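PDB 6DQ3: polysaccharide deacetylase from Streptococcus pyogenes, which removes N-acetyl groups from the cell wall linkage unit of streptococcal rhamnopolysaccharides, as a zinc-dependent deacetylase of carbohydrate esterase family 4. Local coordinates for residues I11-A16 and R212-P217; I17-P22 and V32-F37; L41-D46 and N223-M228; D77-D82 and N100-G105. One frame throughout, in Å; residues are numbered along the deposited sequence.

Interaction 1 of 4, residues I11-A16 and R212-P217; sequences ILMYHA and RIRILP. With ACT (acetate ion), chain C.
Met-13 meets two arginines of the neighbouring strand, Arg-212 and Arg-214. Its CG stands anti to the backbone N (chi1 175°), and the chain runs straight until it bends at the sulfur. CB lies 4.0 Å from Arg-212 CD. CG reaches the guanidinium carbon of Arg-212. SD then sits over one face of that guanidinium, toward its rim, 3.3 Å from Arg-212 NH2. The bend turns CE over the centre of the Arg-214 guanidinium, 3.7 Å from its CZ. The thioether thus packs against flat faces of both charged groups. The polar end of Arg-212 is held elsewhere: NH2 forms a salt bridge with Asp-77, and NH1 and NE hydrogen-bond Thr-75 OG1 and Thr-195 O. On the other side of the sheet, Ile-215 CG1 lies over the centre of the Tyr-14 ring, 3.6 Å from its centroid, a CH-pi contact. Leu-12 CD2 lies alongside Ile-213 CB there. Three backbone bonds join the parallel strands: Ile-213 N to Ile-11 O, Met-13 N to Ile-213 O, and Ile-215 N to Met-13 O. Beyond the strand end, His-15 NE2 donates a nearly straight bond of 2.7 Å to O of the acetate. This is parallel strand pairing in the core of a carbohydrate esterase 4 fold, with the strand ends leading to the zinc and acetate site.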
loop_
_atom_site.group_PDB
_atom_site.type_symbol
_atom_site.label_atom_id
_atom_site.label_comp_id
_atom_site.label_asym_id
_atom_site.label_seq_id
_atom_site.Cartn_x
_atom_site.Cartn_y
_atom_site.Cartn_z
ATOM N N ILE A 11 8.776 -2.823 1.832
ATOM C CA ILE A 11 7.422 -2.340 1.593
ATOM C C ILE A 11 6.677 -3.479 0.909
ATOM O O ILE A 11 6.847 -3.709 -0.291
ATOM C CB ILE A 11 7.401 -1.074 0.734
ATOM C CG1 ILE A 11 8.229 0.045 1.368
ATOM C CG2 ILE A 11 5.964 -0.609 0.518
ATOM C CD1 ILE A 11 8.417 1.225 0.437
ATOM N N LEU A 12 5.859 -4.201 1.669
ATOM C CA LEU A 12 5.162 -5.356 1.129
ATOM C C LEU A 12 3.943 -4.909 0.338
ATOM O O LEU A 12 3.192 -4.027 0.766
ATOM C CB LEU A 12 4.744 -6.302 2.255
ATOM C CG LEU A 12 5.874 -6.784 3.169
ATOM C CD1 LEU A 12 5.341 -7.837 4.144
ATOM C CD2 LEU A 12 7.052 -7.317 2.379
ATOM N N MET A 13 3.759 -5.519 -0.827
ATOM C CA MET A 13 2.636 -5.213 -1.702
ATOM C C MET A 13 1.697 -6.412 -1.732
ATOM O O MET A 13 1.999 -7.431 -2.363
ATOM C CB MET A 13 3.102 -4.861 -3.113
ATOM C CG MET A 13 1.945 -4.659 -4.088
ATOM S SD MET A 13 2.454 -4.149 -5.738
ATOM C CE MET A 13 3.570 -5.471 -6.181
ATOM N N TYR A 14 0.563 -6.270 -1.056
ATOM C CA TYR A 14 -0.545 -7.214 -1.080
ATOM C C TYR A 14 -1.633 -6.708 -2.023
ATOM O O TYR A 14 -1.739 -5.515 -2.300
ATOM C CB TYR A 14 -1.156 -7.387 0.318
ATOM C CG TYR A 14 -0.321 -8.133 1.327
ATOM C CD1 TYR A 14 0.563 -7.459 2.151
ATOM C CD2 TYR A 14 -0.436 -9.507 1.474
ATOM C CE1 TYR A 14 1.328 -8.133 3.081
ATOM C CE2 TYR A 14 0.318 -10.191 2.401
ATOM C CZ TYR A 14 1.202 -9.500 3.202
ATOM O OH TYR A 14 1.955 -10.178 4.127
ATOM N N HIS A 15 -2.468 -7.634 -2.494
ATOM C CA HIS A 15 -3.677 -7.268 -3.220
ATOM C C HIS A 15 -4.831 -8.043 -2.596
ATOM O O HIS A 15 -5.341 -7.651 -1.538
ATOM C CB HIS A 15 -3.520 -7.534 -4.716
ATOM C CG HIS A 15 -2.807 -6.429 -5.437
ATOM N ND1 HIS A 15 -1.440 -6.266 -5.380
ATOM C CD2 HIS A 15 -3.276 -5.417 -6.205
ATOM C CE1 HIS A 15 -1.093 -5.210 -6.097
ATOM N NE2 HIS A 15 -2.187 -4.679 -6.613
ATOM N N ALA A 16 -5.206 -9.163 -3.198
ATOM C CA ALA A 16 -6.349 -9.931 -2.714
ATOM C C ALA A 16 -5.963 -10.868 -1.578
ATOM O O ALA A 16 -4.954 -11.573 -1.652
ATOM C CB ALA A 16 -6.960 -10.744 -3.851
ATOM N N ARG A 212 8.797 -2.097 -4.126
ATOM C CA ARG A 212 7.955 -2.893 -3.242
ATOM C C ARG A 212 8.258 -4.370 -3.434
ATOM O O ARG A 212 8.812 -4.786 -4.454
ATOM C CB ARG A 212 6.463 -2.617 -3.483
ATOM C CG ARG A 212 6.033 -1.225 -3.038
ATOM C CD ARG A 212 4.528 -1.136 -2.842
ATOM N NE ARG A 212 3.806 -1.021 -4.106
ATOM C CZ ARG A 212 2.483 -0.976 -4.209
ATOM N NH1 ARG A 212 1.724 -1.041 -3.118
ATOM N NH2 ARG A 212 1.917 -0.869 -5.401
ATOM N N ILE A 213 7.903 -5.156 -2.421
ATOM C CA ILE A 213 8.082 -6.605 -2.432
ATOM C C ILE A 213 6.716 -7.218 -2.704
ATOM O O ILE A 213 5.798 -7.084 -1.887
ATOM C CB ILE A 213 8.668 -7.115 -1.108
ATOM C CG1 ILE A 213 10.088 -6.582 -0.913
ATOM C CG2 ILE A 213 8.629 -8.641 -1.069
ATOM C CD1 ILE A 213 10.579 -6.666 0.526
ATOM N N ARG A 214 6.570 -7.882 -3.850
ATOM C CA ARG A 214 5.299 -8.503 -4.196
ATOM C C ARG A 214 5.103 -9.760 -3.356
ATOM O O ARG A 214 5.995 -10.611 -3.274
ATOM C CB ARG A 214 5.246 -8.850 -5.685
ATOM C CG ARG A 214 3.901 -9.439 -6.119
ATOM C CD ARG A 214 3.887 -9.866 -7.581
ATOM N NE ARG A 214 4.039 -8.749 -8.511
ATOM C CZ ARG A 214 3.060 -7.919 -8.859
ATOM N NH1 ARG A 214 1.846 -8.061 -8.344
ATOM N NH2 ARG A 214 3.297 -6.937 -9.718
ATOM N N ILE A 215 3.936 -9.870 -2.729
ATOM C CA ILE A 215 3.601 -11.050 -1.938
ATOM C C ILE A 215 3.059 -12.121 -2.875
ATOM O O ILE A 215 2.017 -11.934 -3.513
ATOM C CB ILE A 215 2.586 -10.712 -0.837
ATOM C CG1 ILE A 215 3.144 -9.632 0.091
ATOM C CG2 ILE A 215 2.217 -11.972 -0.063
ATOM C CD1 ILE A 215 4.427 -10.015 0.802
ATOM N N LEU A 216 3.766 -13.221 -2.978
ATOM C CA LEU A 216 3.321 -14.340 -3.789
ATOM C C LEU A 216 2.455 -15.278 -2.953
ATOM O O LEU A 216 2.631 -15.368 -1.734
ATOM C CB LEU A 216 4.521 -15.102 -4.337
ATOM C CG LEU A 216 5.492 -14.271 -5.181
ATOM C CD1 LEU A 216 6.772 -15.041 -5.453
ATOM C CD2 LEU A 216 4.824 -13.858 -6.484
ATOM N N PRO A 217 1.496 -15.979 -3.565
ATOM C CA PRO A 217 0.663 -16.896 -2.763
ATOM C C PRO A 217 1.425 -18.103 -2.248
ATOM O O PRO A 217 1.017 -18.695 -1.240
ATOM C CB PRO A 217 -0.457 -17.314 -3.729
ATOM C CG PRO A 217 -0.431 -16.306 -4.831
ATOM C CD PRO A 217 1.001 -15.843 -4.946
HETATM C C ACT C . -1.750 -1.669 -8.763
HETATM O O ACT C . -2.445 -2.292 -7.936
HETATM O OXT ACT C . -2.175 -0.968 -9.701
HETATM C CH3 ACT C . -0.319 -1.766 -8.594
#

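Interaction 2 of 4, residues I17-P22 and V32-F37; sequences IHVMSP and VNPDLF. With ZN (zinc ion), chain F.
Ile-17 and Val-32 face each other across a single backbone bridge, with CA atoms 4.8 Å apart. Residues 17-22 form a loop, and 32-37 leads into a helix that begins at Pro-34. Val-32 O receives a weak hydrogen bond from His-18 N, and Ile-17 CA lies 3.3 Å from Val-32 O. Ile-17 carries most of the side-chain contact. Its CG1 lies beside Val-32 CB, and its CG2 approaches Pro-34 CA. CG1 is anti to the carbonyl carbon (chi1 -56°), and the extended branch places CD1 over the centre of the Phe-37 ring, 3.7 Å from the centroid. Pro-34 covers the next part of the loop, its CD 3.5 Å from His-18 C. Asn-33 is the N-cap: its OD1 accepts from Asp-35 N at 2.6 Å in the carbonyl plane. The His-18 ring leaves this packing for a zinc ion, which NE2 binds at 2.1 Å. Asp-82 accepts from His-18 ND1. Held at both nitrogens, the ring has its rotation fixed. Glu-24 is a second zinc ligand. The contact joins the loop after strand 8-14 to the Asn-capped start of helix 34-46, next to a His-Glu zinc site separate from that of Asp-78, His-133 and His-137.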
loop_
_atom_site.group_PDB
_atom_site.type_symbol
_atom_site.label_atom_id
_atom_site.label_comp_id
_atom_site.label_asym_id
_atom_site.label_seq_id
_atom_site.Cartn_x
_atom_site.Cartn_y
_atom_site.Cartn_z
ATOM N N ILE A 17 -6.785 -10.890 -0.531
ATOM C CA ILE A 17 -6.653 -11.867 0.545
ATOM C C ILE A 17 -8.054 -12.375 0.859
ATOM O O ILE A 17 -8.848 -11.668 1.491
ATOM C CB ILE A 17 -5.996 -11.292 1.810
ATOM C CG1 ILE A 17 -4.631 -10.701 1.448
ATOM C CG2 ILE A 17 -5.846 -12.374 2.863
ATOM C CD1 ILE A 17 -3.855 -10.129 2.618
ATOM N N HIS A 18 -8.365 -13.588 0.420
ATOM C CA HIS A 18 -9.653 -14.187 0.754
ATOM C C HIS A 18 -9.637 -15.646 0.333
ATOM O O HIS A 18 -8.750 -16.097 -0.396
ATOM C CB HIS A 18 -10.827 -13.426 0.110
ATOM C CG HIS A 18 -10.747 -13.290 -1.381
ATOM N ND1 HIS A 18 -10.245 -12.164 -1.999
ATOM C CD2 HIS A 18 -11.158 -14.112 -2.377
ATOM C CE1 HIS A 18 -10.322 -12.312 -3.309
ATOM N NE2 HIS A 18 -10.871 -13.485 -3.566
ATOM N N VAL A 19 -10.624 -16.390 0.838
ATOM C CA VAL A 19 -10.808 -17.765 0.410
ATOM C C VAL A 19 -11.244 -17.773 -1.049
ATOM O O VAL A 19 -12.122 -17.001 -1.455
ATOM C CB VAL A 19 -11.839 -18.473 1.303
ATOM C CG1 VAL A 19 -12.149 -19.842 0.720
ATOM C CG2 VAL A 19 -11.330 -18.589 2.722
ATOM N N MET A 20 -10.636 -18.648 -1.843
ATOM C CA MET A 20 -10.882 -18.647 -3.278
ATOM C C MET A 20 -12.263 -19.209 -3.607
ATOM O O MET A 20 -12.794 -20.080 -2.912
ATOM C CB MET A 20 -9.812 -19.465 -4.004
ATOM C CG MET A 20 -8.492 -18.750 -4.213
ATOM S SD MET A 20 -7.361 -19.744 -5.217
ATOM C CE MET A 20 -6.642 -20.816 -3.972
ATOM N N SER A 21 -12.841 -18.692 -4.688
ATOM C CA SER A 21 -14.061 -19.249 -5.248
ATOM C C SER A 21 -13.735 -20.502 -6.048
ATOM O O SER A 21 -12.587 -20.704 -6.459
ATOM C CB SER A 21 -14.741 -18.235 -6.160
ATOM O OG SER A 21 -13.924 -17.963 -7.284
ATOM N N PRO A 22 -14.738 -21.349 -6.311
ATOM C CA PRO A 22 -14.473 -22.572 -7.090
ATOM C C PRO A 22 -13.760 -22.310 -8.406
ATOM O O PRO A 22 -12.879 -23.088 -8.796
ATOM C CB PRO A 22 -15.876 -23.158 -7.314
ATOM C CG PRO A 22 -16.706 -22.611 -6.189
ATOM C CD PRO A 22 -16.149 -21.237 -5.896
ATOM N N VAL A 32 -3.853 -14.392 -1.866
ATOM C CA VAL A 32 -3.232 -14.972 -0.681
ATOM C C VAL A 32 -4.316 -15.555 0.210
ATOM O O VAL A 32 -5.330 -14.900 0.482
ATOM C CB VAL A 32 -2.407 -13.923 0.081
ATOM C CG1 VAL A 32 -1.895 -14.525 1.385
ATOM C CG2 VAL A 32 -1.273 -13.418 -0.786
ATOM N N ASN A 33 -4.096 -16.779 0.677
ATOM C CA ASN A 33 -5.022 -17.417 1.607
ATOM C C ASN A 33 -5.008 -16.668 2.935
ATOM O O ASN A 33 -3.930 -16.330 3.438
ATOM C CB ASN A 33 -4.621 -18.876 1.807
ATOM C CG ASN A 33 -5.590 -19.632 2.688
ATOM O OD1 ASN A 33 -5.718 -19.344 3.876
ATOM N ND2 ASN A 33 -6.270 -20.614 2.111
ATOM N N PRO A 34 -6.171 -16.380 3.526
ATOM C CA PRO A 34 -6.176 -15.714 4.840
ATOM C C PRO A 34 -5.303 -16.416 5.870
ATOM O O PRO A 34 -4.589 -15.745 6.622
ATOM C CB PRO A 34 -7.663 -15.732 5.234
ATOM C CG PRO A 34 -8.404 -15.790 3.919
ATOM C CD PRO A 34 -7.532 -16.620 3.007
ATOM N N ASP A 35 -5.353 -17.749 5.940
ATOM C CA ASP A 35 -4.529 -18.456 6.917
ATOM C C ASP A 35 -3.051 -18.124 6.735
ATOM O O ASP A 35 -2.327 -17.935 7.717
ATOM C CB ASP A 35 -4.756 -19.963 6.811
ATOM C CG ASP A 35 -6.137 -20.384 7.289
ATOM O OD1 ASP A 35 -6.692 -19.718 8.189
ATOM O OD2 ASP A 35 -6.668 -21.383 6.759
ATOM N N LEU A 36 -2.587 -18.040 5.483
ATOM C CA LEU A 36 -1.187 -17.715 5.231
ATOM C C LEU A 36 -0.873 -16.280 5.642
ATOM O O LEU A 36 0.194 -16.012 6.209
ATOM C CB LEU A 36 -0.850 -17.940 3.757
ATOM C CG LEU A 36 0.548 -17.512 3.304
ATOM C CD1 LEU A 36 1.611 -18.282 4.077
ATOM C CD2 LEU A 36 0.729 -17.709 1.808
ATOM N N PHE A 37 -1.776 -15.343 5.349
ATOM C CA PHE A 37 -1.583 -13.971 5.803
ATOM C C PHE A 37 -1.445 -13.928 7.321
ATOM O O PHE A 37 -0.535 -13.283 7.856
ATOM C CB PHE A 37 -2.745 -13.102 5.321
ATOM C CG PHE A 37 -2.621 -11.656 5.695
ATOM C CD1 PHE A 37 -1.504 -10.920 5.335
ATOM C CD2 PHE A 37 -3.624 -11.031 6.413
ATOM C CE1 PHE A 37 -1.397 -9.590 5.680
ATOM C CE2 PHE A 37 -3.523 -9.705 6.761
ATOM C CZ PHE A 37 -2.406 -8.981 6.391
HETATM ZN ZN ZN F . -11.849 -13.743 -5.441
#

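Interaction 3 of 4, residues L41-D46 and N223-M228; sequences LQKMKD and NLLQTM
Met-44 is the main side chain between helices 34-46 and 221-228, and it touches three residues of 223-228. The contacts across the pair are apolar, and no hydrogen bond crosses it. One group of contacts involves the Met-44 thioether. Met-44 SD meets Met-228 CE at 4.0 Å, and the two side chains cross at about a right angle. Met-44 CE reaches Leu-224 CD2 at 3.9 Å. CG of Met-44 is anti to its carbonyl carbon (chi1 -69°); the chain then extends to SD and turns at the last torsion, which carries CE to the leucine. The second group is built on Leu-225. Its CD2 methyl lies 3.8 Å from Lys-43 CG and also approaches Met-44 CG. Lys-43 bends at chi2, and its amino end leads away from the other helix, so the lysine gives its aliphatic stem to the contact. Within 223-228, Asn-223 O accepts from Thr-227 N and from Thr-227 OG1, which reach it from opposite faces of the carbonyl plane.

The axes of the two segments pass 10.4 Å apart and cross at 52°, and side chains reach across between them. Together the helices lie over one side of the sheet: Met-44 rests on Leu-12 and Tyr-14 of strand 8-14, and Met-228 on Pro-10 and Leu-12 of that strand. Tyr-49 packs against Leu-225 and Met-228, and Phe-51 of strand 50-51 against Met-44.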
loop_
_atom_site.group_PDB
_atom_site.type_symbol
_atom_site.label_atom_id
_atom_site.label_comp_id
_atom_site.label_asym_id
_atom_site.label_seq_id
_atom_site.Cartn_x
_atom_site.Cartn_y
_atom_site.Cartn_z
ATOM N N LEU A 41 1.936 -12.526 9.307
ATOM C CA LEU A 41 1.947 -11.492 10.333
ATOM C C LEU A 41 2.445 -12.041 11.663
ATOM O O LEU A 41 3.199 -11.368 12.375
ATOM C CB LEU A 41 0.556 -10.896 10.509
ATOM C CG LEU A 41 0.037 -9.936 9.448
ATOM C CD1 LEU A 41 -1.309 -9.392 9.906
ATOM C CD2 LEU A 41 1.017 -8.811 9.193
ATOM N N GLN A 42 2.011 -13.251 12.032
ATOM C CA GLN A 42 2.501 -13.868 13.255
ATOM C C GLN A 42 4.024 -13.913 13.275
ATOM O O GLN A 42 4.654 -13.585 14.285
ATOM C CB GLN A 42 1.924 -15.275 13.396
ATOM C CG GLN A 42 2.394 -16.019 14.632
ATOM C CD GLN A 42 1.943 -17.469 14.637
ATOM O OE1 GLN A 42 1.538 -18.007 13.607
ATOM N NE2 GLN A 42 2.011 -18.110 15.797
ATOM N N LYS A 43 4.633 -14.315 12.156
ATOM C CA LYS A 43 6.087 -14.439 12.108
ATOM C C LYS A 43 6.763 -13.072 12.171
ATOM O O LYS A 43 7.804 -12.921 12.824
ATOM C CB LYS A 43 6.497 -15.198 10.847
ATOM C CG LYS A 43 7.968 -15.555 10.764
ATOM C CD LYS A 43 8.363 -16.638 11.753
ATOM C CE LYS A 43 9.875 -16.786 11.784
ATOM N NZ LYS A 43 10.309 -18.021 12.495
ATOM N N MET A 44 6.193 -12.066 11.506
ATOM C CA MET A 44 6.738 -10.716 11.622
ATOM C C MET A 44 6.662 -10.220 13.060
ATOM O O MET A 44 7.611 -9.607 13.565
ATOM C CB MET A 44 5.992 -9.760 10.694
ATOM C CG MET A 44 6.244 -10.000 9.217
ATOM S SD MET A 44 5.376 -8.810 8.183
ATOM C CE MET A 44 4.601 -9.907 6.995
ATOM N N LYS A 45 5.541 -10.478 13.739
ATOM C CA LYS A 45 5.387 -10.027 15.117
ATOM C C LYS A 45 6.398 -10.713 16.026
ATOM O O LYS A 45 7.060 -10.062 16.845
ATOM C CB LYS A 45 3.957 -10.297 15.590
ATOM C CG LYS A 45 3.526 -9.482 16.807
ATOM C CD LYS A 45 3.290 -8.021 16.421
ATOM C CE LYS A 45 2.720 -7.198 17.574
ATOM N NZ LYS A 45 2.522 -5.773 17.175
ATOM N N ASP A 46 6.541 -12.034 15.883
ATOM C CA ASP A 46 7.488 -12.780 16.705
ATOM C C ASP A 46 8.917 -12.295 16.488
ATOM O O ASP A 46 9.727 -12.285 17.424
ATOM C CB ASP A 46 7.382 -14.275 16.391
ATOM C CG ASP A 46 6.103 -14.904 16.924
ATOM O OD1 ASP A 46 5.371 -14.234 17.681
ATOM O OD2 ASP A 46 5.834 -16.078 16.587
ATOM N N ASN A 223 10.217 -17.851 4.157
ATOM C CA ASN A 223 10.856 -17.303 2.967
ATOM C C ASN A 223 10.567 -15.812 2.821
ATOM O O ASN A 223 11.435 -15.046 2.387
ATOM C CB ASN A 223 10.406 -18.079 1.731
ATOM C CG ASN A 223 11.103 -19.419 1.609
ATOM O OD1 ASN A 223 12.294 -19.543 1.901
ATOM N ND2 ASN A 223 10.362 -20.433 1.184
ATOM N N LEU A 224 9.363 -15.375 3.193
ATOM C CA LEU A 224 9.060 -13.949 3.155
ATOM C C LEU A 224 10.026 -13.162 4.035
ATOM O O LEU A 224 10.591 -12.149 3.605
ATOM C CB LEU A 224 7.620 -13.705 3.594
ATOM C CG LEU A 224 7.192 -12.242 3.708
ATOM C CD1 LEU A 224 7.477 -11.461 2.444
ATOM C CD2 LEU A 224 5.709 -12.180 4.077
ATOM N N LEU A 225 10.226 -13.616 5.273
ATOM C CA LEU A 225 11.094 -12.901 6.205
ATOM C C LEU A 225 12.529 -12.834 5.692
ATOM O O LEU A 225 13.200 -11.805 5.842
ATOM C CB LEU A 225 11.037 -13.581 7.571
ATOM C CG LEU A 225 9.953 -13.155 8.561
ATOM C CD1 LEU A 225 10.308 -11.774 9.117
ATOM C CD2 LEU A 225 8.567 -13.139 7.955
ATOM N N GLN A 226 13.028 -13.921 5.097
ATOM C CA GLN A 226 14.355 -13.882 4.498
ATOM C C GLN A 226 14.417 -12.859 3.372
ATOM O O GLN A 226 15.443 -12.193 3.194
ATOM C CB GLN A 226 14.738 -15.271 3.986
ATOM C CG GLN A 226 14.983 -16.285 5.100
ATOM C CD GLN A 226 15.380 -17.653 4.578
ATOM O OE1 GLN A 226 15.999 -17.773 3.518
ATOM N NE2 GLN A 226 15.018 -18.695 5.317
ATOM N N THR A 227 13.329 -12.711 2.613
ATOM C CA THR A 227 13.306 -11.754 1.515
ATOM C C THR A 227 13.307 -10.320 2.021
ATOM O O THR A 227 13.818 -9.423 1.341
ATOM C CB THR A 227 12.073 -11.995 0.639
ATOM O OG1 THR A 227 12.177 -13.273 0.003
ATOM C CG2 THR A 227 11.936 -10.909 -0.415
ATOM N N MET A 228 12.745 -10.085 3.203
ATOM C CA MET A 228 12.656 -8.747 3.767
ATOM C C MET A 228 13.952 -8.292 4.424
ATOM O O MET A 228 14.083 -7.103 4.727
ATOM C CB MET A 228 11.524 -8.692 4.799
ATOM C CG MET A 228 10.145 -8.959 4.229
ATOM S SD MET A 228 8.927 -9.382 5.497
ATOM C CE MET A 228 8.891 -7.902 6.500
#

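Interaction 4 of 4, residues D77-D82 and N100-G105; sequences DDSMID and NNVITG. With ZN (zinc ion), chain D.
Asp-78 binds a zinc ion through OD1 at 2.1 Å, and the CD1 methyl of Ile-103 lies 3.7 Å from Asp-78 OD1. A water on the metal donates to Asp-78 OD2 at 2.6 Å. The carboxylate thus uses one oxygen for zinc and the other for a zinc-bound water. His-133 and His-137 are further protein ligands, and Ile-103 also touches both. Both acetate oxygens also lie within 2.5 Å of the zinc. In the next shell, Asp-78 N donates to Asn-101 O. Ser-79 OG accepts a bond of 3.0 Å from Ile-103 N, at 163°; its chi1 of 45° sets the hydroxyl between the backbone N and carbonyl carbon. A second water links Ser-79 OG with Ile-103 O. Further from the metal, Asn-101 ND2 gives Asp-77 OD1 a straight bond of 2.8 Å. The amide N lies nearly on the C-O axis, and the two planes are 40° apart. Asp-77 OD2 salt-bridges Arg-212. Both carboxylate oxygens are therefore gripped, which fixes the rotation of Asp-77. The chemistry is that of a family 4 carbohydrate esterase site: an Asp-His-His zinc centre beside a second aspartate, consistent with metal-assisted hydrolysis of an N-acetyl group.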
loop_
_atom_site.group_PDB
_atom_site.type_symbol
_atom_site.label_atom_id
_atom_site.label_comp_id
_atom_site.label_asym_id
_atom_site.label_seq_id
_atom_site.Cartn_x
_atom_site.Cartn_y
_atom_site.Cartn_z
ATOM N N ASP A 77 -3.164 -2.493 -2.423
ATOM C CA ASP A 77 -3.701 -1.662 -3.490
ATOM C C ASP A 77 -5.154 -2.015 -3.804
ATOM O O ASP A 77 -5.630 -3.119 -3.514
ATOM C CB ASP A 77 -2.864 -1.793 -4.771
ATOM C CG ASP A 77 -1.407 -1.430 -4.566
ATOM O OD1 ASP A 77 -1.099 -0.679 -3.619
ATOM O OD2 ASP A 77 -0.565 -1.890 -5.364
ATOM N N ASP A 78 -5.857 -1.025 -4.378
ATOM C CA ASP A 78 -7.131 -1.174 -5.088
ATOM C C ASP A 78 -8.355 -1.143 -4.178
ATOM O O ASP A 78 -9.486 -1.331 -4.647
ATOM C CB ASP A 78 -7.124 -2.470 -5.911
ATOM C CG ASP A 78 -6.149 -2.430 -7.071
ATOM O OD1 ASP A 78 -5.636 -1.340 -7.364
ATOM O OD2 ASP A 78 -5.876 -3.489 -7.678
ATOM N N SER A 79 -8.145 -0.874 -2.899
ATOM C CA SER A 79 -9.209 -0.646 -1.924
ATOM C C SER A 79 -10.366 -1.627 -2.112
ATOM O O SER A 79 -11.530 -1.244 -2.252
ATOM C CB SER A 79 -9.696 0.804 -1.989
ATOM O OG SER A 79 -9.880 1.229 -3.329
ATOM N N MET A 80 -10.025 -2.912 -2.101
ATOM C CA MET A 80 -11.003 -3.974 -2.271
ATOM C C MET A 80 -11.639 -4.331 -0.935
ATOM O O MET A 80 -11.030 -4.181 0.129
ATOM C CB MET A 80 -10.332 -5.197 -2.900
ATOM C CG MET A 80 -9.826 -4.930 -4.318
ATOM S SD MET A 80 -8.957 -6.307 -5.084
ATOM C CE MET A 80 -7.540 -6.451 -4.003
ATOM N N ILE A 81 -12.888 -4.801 -0.998
ATOM C CA ILE A 81 -13.671 -4.986 0.219
ATOM C C ILE A 81 -13.066 -6.083 1.095
ATOM O O ILE A 81 -13.238 -6.072 2.322
ATOM C CB ILE A 81 -15.144 -5.265 -0.148
ATOM C CG1 ILE A 81 -16.016 -5.275 1.109
ATOM C CG2 ILE A 81 -15.277 -6.574 -0.921
ATOM C CD1 ILE A 81 -16.047 -3.941 1.834
ATOM N N ASP A 82 -12.327 -7.028 0.502
ATOM C CA ASP A 82 -11.687 -8.055 1.315
ATOM C C ASP A 82 -10.647 -7.463 2.266
ATOM O O ASP A 82 -10.289 -8.117 3.250
ATOM C CB ASP A 82 -11.055 -9.155 0.440
ATOM C CG ASP A 82 -9.934 -8.647 -0.465
ATOM O OD1 ASP A 82 -9.665 -7.430 -0.503
ATOM O OD2 ASP A 82 -9.308 -9.487 -1.147
ATOM N N ASN A 100 -3.854 1.153 2.789
ATOM C CA ASN A 100 -4.541 0.784 1.561
ATOM C C ASN A 100 -4.566 1.968 0.601
ATOM O O ASN A 100 -4.960 3.077 0.978
ATOM C CB ASN A 100 -5.968 0.309 1.821
ATOM C CG ASN A 100 -6.563 -0.379 0.614
ATOM O OD1 ASN A 100 -6.800 0.252 -0.417
ATOM N ND2 ASN A 100 -6.785 -1.682 0.723
ATOM N N ASN A 101 -4.163 1.721 -0.637
ATOM C CA ASN A 101 -4.131 2.743 -1.674
ATOM C C ASN A 101 -5.445 2.713 -2.443
ATOM O O ASN A 101 -5.756 1.727 -3.120
ATOM C CB ASN A 101 -2.915 2.494 -2.554
ATOM C CG ASN A 101 -1.630 2.521 -1.744
ATOM O OD1 ASN A 101 -1.399 3.459 -0.984
ATOM N ND2 ASN A 101 -0.812 1.481 -1.868
ATOM N N VAL A 102 -6.196 3.810 -2.352
ATOM C CA VAL A 102 -7.625 3.815 -2.634
ATOM C C VAL A 102 -7.903 4.366 -4.027
ATOM O O VAL A 102 -7.387 5.427 -4.412
ATOM C CB VAL A 102 -8.395 4.631 -1.580
ATOM C CG1 VAL A 102 -9.889 4.663 -1.928
ATOM C CG2 VAL A 102 -8.162 4.083 -0.179
ATOM N N ILE A 103 -8.751 3.652 -4.766
ATOM C CA ILE A 103 -9.304 4.113 -6.034
ATOM C C ILE A 103 -10.562 4.902 -5.689
ATOM O O ILE A 103 -11.624 4.323 -5.451
ATOM C CB ILE A 103 -9.612 2.944 -6.970
ATOM C CG1 ILE A 103 -8.372 2.066 -7.156
ATOM C CG2 ILE A 103 -10.133 3.441 -8.306
ATOM C CD1 ILE A 103 -8.652 0.751 -7.872
ATOM N N THR A 104 -10.454 6.232 -5.661
ATOM C CA THR A 104 -11.519 7.015 -5.043
ATOM C C THR A 104 -12.807 6.976 -5.853
ATOM O O THR A 104 -13.893 7.093 -5.280
ATOM C CB THR A 104 -11.072 8.460 -4.824
ATOM O OG1 THR A 104 -10.723 9.065 -6.073
ATOM C CG2 THR A 104 -9.872 8.494 -3.882
ATOM N N GLY A 105 -12.714 6.806 -7.174
ATOM C CA GLY A 105 -13.916 6.779 -7.991
ATOM C C GLY A 105 -14.848 5.627 -7.660
ATOM O O GLY A 105 -16.072 5.788 -7.666
HETATM ZN ZN ZN D . -4.205 -0.854 -8.764
HETATM O O HOH W 1 -4.615 -2.900 -9.913
HETATM O O HOH W 2 -12.408 2.210 -3.886
#

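In the fold
Interactions 1 and 4 meet at the active site. Arg-212 NH2 of interaction 1 forms a 2.7 Å salt bridge with Asp-77 OD2 of interaction 4, and the Arg-212 side chain is about 7 Å from the zinc bound by Asp-78. The acetate held by His-15 lies about 3 Å from the Asp-77 side chain. Interaction 2 joins interaction 4 through Asp-82, whose OD2 is 3.0 Å from both Ile-17 N and His-18 ND1. Tyr-14 and Phe-37 connect interactions 1 and 2 edge to face. Interaction 3 covers the Leu-12 side of interaction 1, with centres 13 Å apart. It stays remote from interaction 4: their nearest atoms are about 11 Å apart.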